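Long-range contacts in 3-oxoacyl-(Acyl-carrier protein) synthase (Burkholderia xenovorans, PDB 4EFI), which probably acts as a 3-oxoacyl-[acyl-carrier-protein] synthase, an acyltransferase of the thiolase superfamily that condenses acyl units in fatty acid synthesis: residues Pro103-Phe107 with Leu120-Ile124; His192-Asp198 with Tyr334-Ala340. All blocks are in the same frame, centred on the assembly; numbering follows the deposited sequence.

In the fold
The two contacts illustrate how a thiolase-type fold is built from two mixed sheets with helices between and around them. Interaction 1 comes first along the chain and is local: the start of helix 105-112 is fastened to strand 120-124, an outermost strand of the six-stranded sheet. Interaction 2 lies in the other, five-stranded sheet and closes later, pairing residues 192-198 with 334-340, which 135 residues separate along the chain. Their centres are 22 Å apart and their nearest atoms about 9 Å, without touching. One contact therefore ties a helix to its own sheet, whereas the other joins the two sequence-family regions of this synthase within a single sheet.

Interaction 1 (Pro103-Phe107 with Leu120-Ile124); sequences PATAF and LALDI
In the beta-alpha-beta unit made of strand 90-94, helix 105-112 and strand 120-124, the carboxylate of Asp-123 grips the backbone at the start of the helix and so fixes helix to strand. Its two oxygens share the work. Asp-123 OD2 accepts from Thr-105 N at 2.8 Å, and Asp-123 OD1 from Ala-106 N at 2.7 Å. Both N-H groups arrive on the syn side, 27° and 17° out of the carboxylate plane, so the pair holds the flat group against rotation. Its position near the helix's N-terminal end would probably stabilise the negative charge. Ala-104 CB presses on the same group, 3.3 Å from Asp-123 CG.

Further along, methyl meets methyl, with Ala-106 CB 3.9 Å from Ala-121 CB. Phe-107 completes the apolar patch: with its CG turned beside the backbone N (chi1 -68°), the ring brings one face to Ala-121 CB, a CH-pi contact 4.1 Å from the centroid. Thr-105 OG1 is bound instead to Asn-99 N, and Ala-106 also leans on Leu-91 of strand 90-94. The result is a helix anchored by its first turn to the strand that follows it, in a parallel beta-alpha-beta crossover of the thiolase fold.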
ATOM      1  N   PRO A 103     -20.104   9.430   6.948  1.00 12.45           N
ATOM      2  CA  PRO A 103     -20.088   8.567   5.785  1.00 13.57           C
ATOM      3  C   PRO A 103     -18.691   8.153   5.369  1.00 13.85           C
ATOM      4  O   PRO A 103     -17.693   8.700   5.833  1.00 12.57           O
ATOM      5  CB  PRO A 103     -20.651   9.472   4.697  1.00 13.76           C
ATOM      6  CG  PRO A 103     -20.186  10.863   5.082  1.00 14.99           C
ATOM      7  CD  PRO A 103     -20.228  10.856   6.576  1.00 13.65           C
ATOM      8  N   ALA A 104     -18.629   7.184   4.471  1.00 11.50           N
ATOM      9  CA  ALA A 104     -17.377   6.749   3.891  1.00 11.32           C
ATOM     10  C   ALA A 104     -16.652   7.880   3.154  1.00 12.72           C
ATOM     11  O   ALA A 104     -17.267   8.738   2.511  1.00 12.92           O
ATOM     12  CB  ALA A 104     -17.638   5.602   2.943  1.00 13.36           C
ATOM     13  N   THR A 105     -15.337   7.841   3.199  1.00 11.11           N
ATOM     14  CA  THR A 105     -14.510   8.874   2.586  1.00 10.94           C
ATOM     15  C   THR A 105     -14.595   8.827   1.054  1.00 11.85           C
ATOM     16  O   THR A 105     -14.377   9.844   0.374  1.00 12.57           O
ATOM     17  CB  THR A 105     -13.066   8.762   3.128  1.00 11.92           C
ATOM     18  OG1 THR A 105     -13.079   9.021   4.537  1.00 12.69           O
ATOM     19  CG2 THR A 105     -12.126   9.769   2.487  1.00 13.19           C
ATOM     20  N   ALA A 106     -14.950   7.671   0.492  1.00 11.63           N
ATOM     21  CA  ALA A 106     -15.154   7.615  -0.952  1.00 12.39           C
ATOM     22  C   ALA A 106     -16.221   8.604  -1.397  1.00 11.77           C
ATOM     23  O   ALA A 106     -16.132   9.141  -2.490  1.00 12.45           O
ATOM     24  CB  ALA A 106     -15.506   6.206  -1.378  1.00 12.38           C
ATOM     25  N   PHE A 107     -17.221   8.866  -0.564  1.00 12.34           N
ATOM     26  CA  PHE A 107     -18.260   9.844  -0.924  1.00 13.17           C
ATOM     27  C   PHE A 107     -17.711  11.259  -0.914  1.00 12.58           C
ATOM     28  O   PHE A 107     -18.063  12.078  -1.776  1.00 13.49           O
ATOM     29  CB  PHE A 107     -19.470   9.732   0.013  1.00 12.49           C
ATOM     30  CG  PHE A 107     -20.216   8.458  -0.161  1.00 12.97           C
ATOM     31  CD1 PHE A 107     -21.045   8.284  -1.260  1.00 13.14           C
ATOM     32  CD2 PHE A 107     -20.071   7.427   0.739  1.00 14.62           C
ATOM     33  CE1 PHE A 107     -21.691   7.105  -1.471  1.00 15.46           C
ATOM     34  CE2 PHE A 107     -20.723   6.236   0.531  1.00 15.11           C
ATOM     35  CZ  PHE A 107     -21.541   6.085  -0.588  1.00 13.89           C
ATOM     36  N   LEU A 120     -19.586   4.605  -8.655  1.00 12.05           N
ATOM     37  CA  LEU A 120     -19.610   3.782  -7.459  1.00 11.99           C
ATOM     38  C   LEU A 120     -18.619   4.338  -6.451  1.00 13.33           C
ATOM     39  O   LEU A 120     -17.552   4.826  -6.821  1.00 14.32           O
ATOM     40  CB  LEU A 120     -19.220   2.347  -7.816  1.00 13.51           C
ATOM     41  CG  LEU A 120     -20.068   1.671  -8.857  1.00 16.66           C
ATOM     42  CD1 LEU A 120     -19.607   0.223  -9.064  1.00 19.86           C
ATOM     43  CD2 LEU A 120     -21.555   1.699  -8.480  1.00 19.60           C
ATOM     44  N   ALA A 121     -18.955   4.251  -5.172  1.00 13.17           N
ATOM     45  CA  ALA A 121     -18.118   4.810  -4.118  1.00 12.19           C
ATOM     46  C   ALA A 121     -17.991   3.789  -2.985  1.00 13.22           C
ATOM     47  O   ALA A 121     -18.936   3.552  -2.241  1.00 14.29           O
ATOM     48  CB  ALA A 121     -18.730   6.115  -3.623  1.00 15.58           C
ATOM     49  N   LEU A 122     -16.819   3.186  -2.853  1.00 13.81           N
ATOM     50  CA  LEU A 122     -16.636   2.097  -1.889  1.00 14.25           C
ATOM     51  C   LEU A 122     -15.405   2.336  -1.035  1.00 13.64           C
ATOM     52  O   LEU A 122     -14.301   2.420  -1.591  1.00 14.64           O
ATOM     53  CB  LEU A 122     -16.457   0.778  -2.650  1.00 17.49           C
ATOM     54  CG  LEU A 122     -17.688   0.342  -3.453  1.00 21.37           C
ATOM     55  CD1 LEU A 122     -17.349  -0.877  -4.310  1.00 24.76           C
ATOM     56  CD2 LEU A 122     -18.865   0.019  -2.523  1.00 18.79           C
ATOM     57  N   ASP A 123     -15.559   2.425   0.280  1.00 13.09           N
ATOM     58  CA  ASP A 123     -14.427   2.399   1.214  1.00 12.10           C
ATOM     59  C   ASP A 123     -14.195   0.942   1.603  1.00 11.90           C
ATOM     60  O   ASP A 123     -15.111   0.291   2.129  1.00 12.95           O
ATOM     61  CB  ASP A 123     -14.741   3.152   2.540  1.00 13.39           C
ATOM     62  CG  ASP A 123     -14.460   4.664   2.527  1.00 14.18           C
ATOM     63  OD1 ASP A 123     -14.417   5.252   1.451  1.00 14.21           O
ATOM     64  OD2 ASP A 123     -14.366   5.259   3.646  1.00 15.50           O
ATOM     65  N   ILE A 124     -12.968   0.465   1.464  1.00 12.15           N
ATOM     66  CA  ILE A 124     -12.569  -0.889   1.862  1.00 13.43           C
ATOM     67  C   ILE A 124     -11.407  -0.819   2.855  1.00 12.70           C
ATOM     68  O   ILE A 124     -10.414  -0.115   2.618  1.00 14.00           O
ATOM     69  CB  ILE A 124     -12.132  -1.693   0.648  1.00 14.62           C
ATOM     70  CG1 ILE A 124     -13.277  -1.757  -0.343  1.00 16.36           C
ATOM     71  CG2 ILE A 124     -11.645  -3.076   1.079  1.00 16.92           C
ATOM     72  CD1 ILE A 124     -12.942  -2.586  -1.607  1.00 18.38           C
TER

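Interaction 2 (His192-Asp198 with Tyr334-Ala340); sequences HFIIGAD and YSWASAA
The indole of Trp-336, its NE1 held by Ala-8 O, lies across an antiparallel ladder in the five-stranded sheet of the thiolase fold, with one face on the backbone of Gly-196 and Ala-197. Gly-196 C lies over the centre of the indole, 3.7 Å above its plane, Ala-197 N nearer its rim, and Asp-198 CB meets the edge in plane. Gly-196 CA makes a CH-pi contact with the five-membered ring, 3.8 Å from its centroid. A chi1 of 58°, which sets CG between the backbone N and the carbonyl carbon, folds the indole back across the neighbouring strand, and the glycine, having no side chain, lets it settle directly on the main chain. At the far end of the ladder, the Phe-193 ring has Ser-338 O at its edge, while Ala-339 CB approaches obliquely, 3.6 Å from Phe-193 CE2.

Between these rings run the backbone bonds. His-192, Ile-194 and Gly-196 form hydrogen-bonded pairs with Ala-340, Ser-338 and Trp-336; the bond from Gly-196 N to Trp-336 O is nearly straight, at 178°. A further bond pair, Asp-198 with Tyr-334, extends the pairing beyond the strand ends.

Strands 10-15 and 323-331 flank the pair, and its two sides face different helices: Ile-195 and Ala-337 turn to helix 130-143, whereas Ile-194 and Ser-338 pack on helix 235-257, where Ser-338 OG bonds to Thr-253 and accepts a weak second bond from Ile-194 N. Near the helix 130-143 side, Ser-335 OG bonds to Ser-129 OG and to a water, and the water donates to Gly-196 O at 2.8 Å, bridging the two strands.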
ATOM      1  N   HIS A 192      -2.603 -11.483 -13.318  1.00 15.38           N
ATOM      2  CA  HIS A 192      -2.792 -12.590 -12.380  1.00 15.54           C
ATOM      3  C   HIS A 192      -2.624 -12.102 -10.951  1.00 15.70           C
ATOM      4  O   HIS A 192      -1.763 -11.253 -10.664  1.00 15.84           O
ATOM      5  CB  HIS A 192      -1.777 -13.701 -12.640  1.00 17.73           C
ATOM      6  CG  HIS A 192      -1.890 -14.295 -14.002  1.00 19.86           C
ATOM      7  ND1 HIS A 192      -2.698 -15.375 -14.278  1.00 22.91           N
ATOM      8  CD2 HIS A 192      -1.332 -13.929 -15.178  1.00 21.42           C
ATOM      9  CE1 HIS A 192      -2.615 -15.666 -15.565  1.00 24.00           C
ATOM     10  NE2 HIS A 192      -1.791 -14.805 -16.132  1.00 23.40           N
ATOM     11  N   PHE A 193      -3.449 -12.632 -10.048  1.00 14.32           N
ATOM     12  CA  PHE A 193      -3.489 -12.206  -8.659  1.00 14.31           C
ATOM     13  C   PHE A 193      -3.668 -13.419  -7.765  1.00 13.79           C
ATOM     14  O   PHE A 193      -4.285 -14.411  -8.162  1.00 15.16           O
ATOM     15  CB  PHE A 193      -4.670 -11.280  -8.402  1.00 14.69           C
ATOM     16  CG  PHE A 193      -4.742 -10.106  -9.323  1.00 14.20           C
ATOM     17  CD1 PHE A 193      -5.419 -10.191 -10.533  1.00 14.57           C
ATOM     18  CD2 PHE A 193      -4.159  -8.893  -8.987  1.00 12.94           C
ATOM     19  CE1 PHE A 193      -5.494  -9.088 -11.379  1.00 14.90           C
ATOM     20  CE2 PHE A 193      -4.253  -7.801  -9.825  1.00 14.06           C
ATOM     21  CZ  PHE A 193      -4.904  -7.901 -11.026  1.00 15.38           C
ATOM     22  N   ILE A 194      -3.117 -13.327  -6.557  1.00 13.41           N
ATOM     23  CA  ILE A 194      -3.368 -14.309  -5.494  1.00 13.42           C
ATOM     24  C   ILE A 194      -3.724 -13.538  -4.242  1.00 14.50           C
ATOM     25  O   ILE A 194      -3.072 -12.540  -3.919  1.00 14.16           O
ATOM     26  CB  ILE A 194      -2.160 -15.227  -5.231  1.00 13.82           C
ATOM     27  CG1 ILE A 194      -1.746 -15.936  -6.527  1.00 16.43           C
ATOM     28  CG2 ILE A 194      -2.498 -16.225  -4.105  1.00 16.08           C
ATOM     29  CD1 ILE A 194      -0.620 -16.956  -6.355  1.00 17.53           C
ATOM     30  N   ILE A 195      -4.807 -13.924  -3.571  1.00 13.81           N
ATOM     31  CA  ILE A 195      -5.269 -13.209  -2.380  1.00 13.44           C
ATOM     32  C   ILE A 195      -5.564 -14.194  -1.262  1.00 12.22           C
ATOM     33  O   ILE A 195      -6.348 -15.132  -1.460  1.00 13.55           O
ATOM     34  CB  ILE A 195      -6.528 -12.351  -2.653  1.00 12.61           C
ATOM     35  CG1 ILE A 195      -6.294 -11.355  -3.794  1.00 14.51           C
ATOM     36  CG2 ILE A 195      -6.942 -11.609  -1.390  1.00 13.96           C
ATOM     37  CD1 ILE A 195      -7.549 -10.545  -4.170  1.00 14.69           C
ATOM     38  N   GLY A 196      -4.918 -14.035  -0.107  1.00 12.69           N
ATOM     39  CA  GLY A 196      -5.106 -14.931   1.021  1.00 13.23           C
ATOM     40  C   GLY A 196      -5.385 -14.202   2.316  1.00 13.13           C
ATOM     41  O   GLY A 196      -5.041 -13.031   2.453  1.00 14.33           O
ATOM     42  N   ALA A 197      -5.954 -14.913   3.280  1.00 13.96           N
ATOM     43  CA  ALA A 197      -6.375 -14.330   4.558  1.00 15.01           C
ATOM     44  C   ALA A 197      -6.159 -15.338   5.671  1.00 13.42           C
ATOM     45  O   ALA A 197      -6.365 -16.537   5.478  1.00 14.52           O
ATOM     46  CB  ALA A 197      -7.848 -13.961   4.512  1.00 16.34           C
ATOM     47  N   ASP A 198      -5.715 -14.865   6.835  1.00 13.41           N
ATOM     48  CA  ASP A 198      -5.689 -15.698   8.046  1.00 14.62           C
ATOM     49  C   ASP A 198      -5.986 -14.824   9.262  1.00 14.91           C
ATOM     50  O   ASP A 198      -5.070 -14.285   9.909  1.00 14.33           O
ATOM     51  CB  ASP A 198      -4.362 -16.419   8.216  1.00 15.73           C
ATOM     52  CG  ASP A 198      -4.326 -17.272   9.457  1.00 17.44           C
ATOM     53  OD1 ASP A 198      -5.356 -17.386  10.142  1.00 17.50           O
ATOM     54  OD2 ASP A 198      -3.259 -17.859   9.735  1.00 23.09           O
ATOM     55  N   TYR A 334      -4.436 -11.464   9.489  1.00 13.62           N
ATOM     56  CA  TYR A 334      -3.432 -11.365   8.430  1.00 13.22           C
ATOM     57  C   TYR A 334      -4.026 -11.425   7.037  1.00 13.48           C
ATOM     58  O   TYR A 334      -5.022 -12.112   6.791  1.00 12.99           O
ATOM     59  CB  TYR A 334      -2.460 -12.535   8.526  1.00 13.90           C
ATOM     60  CG  TYR A 334      -1.542 -12.584   9.714  1.00 14.74           C
ATOM     61  CD1 TYR A 334      -1.052 -11.425  10.314  1.00 14.02           C
ATOM     62  CD2 TYR A 334      -1.107 -13.803  10.190  1.00 17.48           C
ATOM     63  CE1 TYR A 334      -0.169 -11.501  11.388  1.00 16.15           C
ATOM     64  CE2 TYR A 334      -0.215 -13.880  11.259  1.00 16.62           C
ATOM     65  CZ  TYR A 334       0.244 -12.730  11.835  1.00 17.00           C
ATOM     66  OH  TYR A 334       1.129 -12.801  12.900  1.00 21.51           O
ATOM     67  N   SER A 335      -3.349 -10.778   6.102  1.00 12.49           N
ATOM     68  CA  SER A 335      -3.757 -10.755   4.721  1.00 13.25           C
ATOM     69  C   SER A 335      -2.498 -10.700   3.859  1.00 12.78           C
ATOM     70  O   SER A 335      -1.500 -10.081   4.247  1.00 14.47           O
ATOM     71  CB  SER A 335      -4.669  -9.542   4.504  1.00 13.90           C
ATOM     72  OG  SER A 335      -5.113  -9.471   3.165  1.00 17.16           O
ATOM     73  N   TRP A 336      -2.541 -11.321   2.694  1.00 13.18           N
ATOM     74  CA  TRP A 336      -1.445 -11.219   1.735  1.00 13.29           C
ATOM     75  C   TRP A 336      -2.012 -11.268   0.326  1.00 13.94           C
ATOM     76  O   TRP A 336      -3.066 -11.863   0.089  1.00 14.20           O
ATOM     77  CB  TRP A 336      -0.410 -12.329   1.949  1.00 13.84           C
ATOM     78  CG  TRP A 336      -0.934 -13.713   1.850  1.00 14.54           C
ATOM     79  CD1 TRP A 336      -0.868 -14.522   0.762  1.00 15.75           C
ATOM     80  CD2 TRP A 336      -1.574 -14.484   2.878  1.00 15.35           C
ATOM     81  NE1 TRP A 336      -1.449 -15.736   1.028  1.00 16.66           N
ATOM     82  CE2 TRP A 336      -1.859 -15.752   2.336  1.00 15.68           C
ATOM     83  CE3 TRP A 336      -1.918 -14.225   4.214  1.00 15.52           C
ATOM     84  CZ2 TRP A 336      -2.526 -16.748   3.060  1.00 16.65           C
ATOM     85  CZ3 TRP A 336      -2.549 -15.219   4.940  1.00 16.34           C
ATOM     86  CH2 TRP A 336      -2.847 -16.467   4.365  1.00 18.11           C
ATOM     87  N   ALA A 337      -1.332 -10.635  -0.623  1.00 12.82           N
ATOM     88  CA  ALA A 337      -1.876 -10.546  -1.969  1.00 13.90           C
ATOM     89  C   ALA A 337      -0.785 -10.209  -2.961  1.00 12.76           C
ATOM     90  O   ALA A 337       0.160  -9.470  -2.637  1.00 13.50           O
ATOM     91  CB  ALA A 337      -3.001  -9.527  -2.040  1.00 13.56           C
ATOM     92  N   SER A 338      -0.905 -10.750  -4.167  1.00 12.26           N
ATOM     93  CA  SER A 338       0.028 -10.443  -5.250  1.00 11.87           C
ATOM     94  C   SER A 338      -0.684 -10.011  -6.514  1.00 13.05           C
ATOM     95  O   SER A 338      -1.870 -10.281  -6.715  1.00 13.54           O
ATOM     96  CB  SER A 338       0.883 -11.659  -5.576  1.00 13.00           C
ATOM     97  OG  SER A 338       0.046 -12.665  -6.112  1.00 14.85           O
ATOM     98  N   ALA A 339       0.072  -9.327  -7.378  1.00 12.23           N
ATOM     99  CA  ALA A 339      -0.342  -9.003  -8.740  1.00 12.60           C
ATOM    100  C   ALA A 339       0.863  -9.200  -9.637  1.00 13.25           C
ATOM    101  O   ALA A 339       1.982  -8.820  -9.273  1.00 15.25           O
ATOM    102  CB  ALA A 339      -0.825  -7.576  -8.834  1.00 13.22           C
ATOM    103  N   ALA A 340       0.646  -9.759 -10.808  1.00 13.28           N
ATOM    104  CA  ALA A 340       1.699  -9.888 -11.794  1.00 13.55           C
ATOM    105  C   ALA A 340       1.100  -9.499 -13.118  1.00 13.28           C
ATOM    106  O   ALA A 340       0.140 -10.104 -13.567  1.00 14.94           O
ATOM    107  CB  ALA A 340       2.211 -11.306 -11.862  1.00 15.84           C
TER
HETATM  108  O   HOH W   1      -7.017 -11.005   2.526  1.00 16.89           O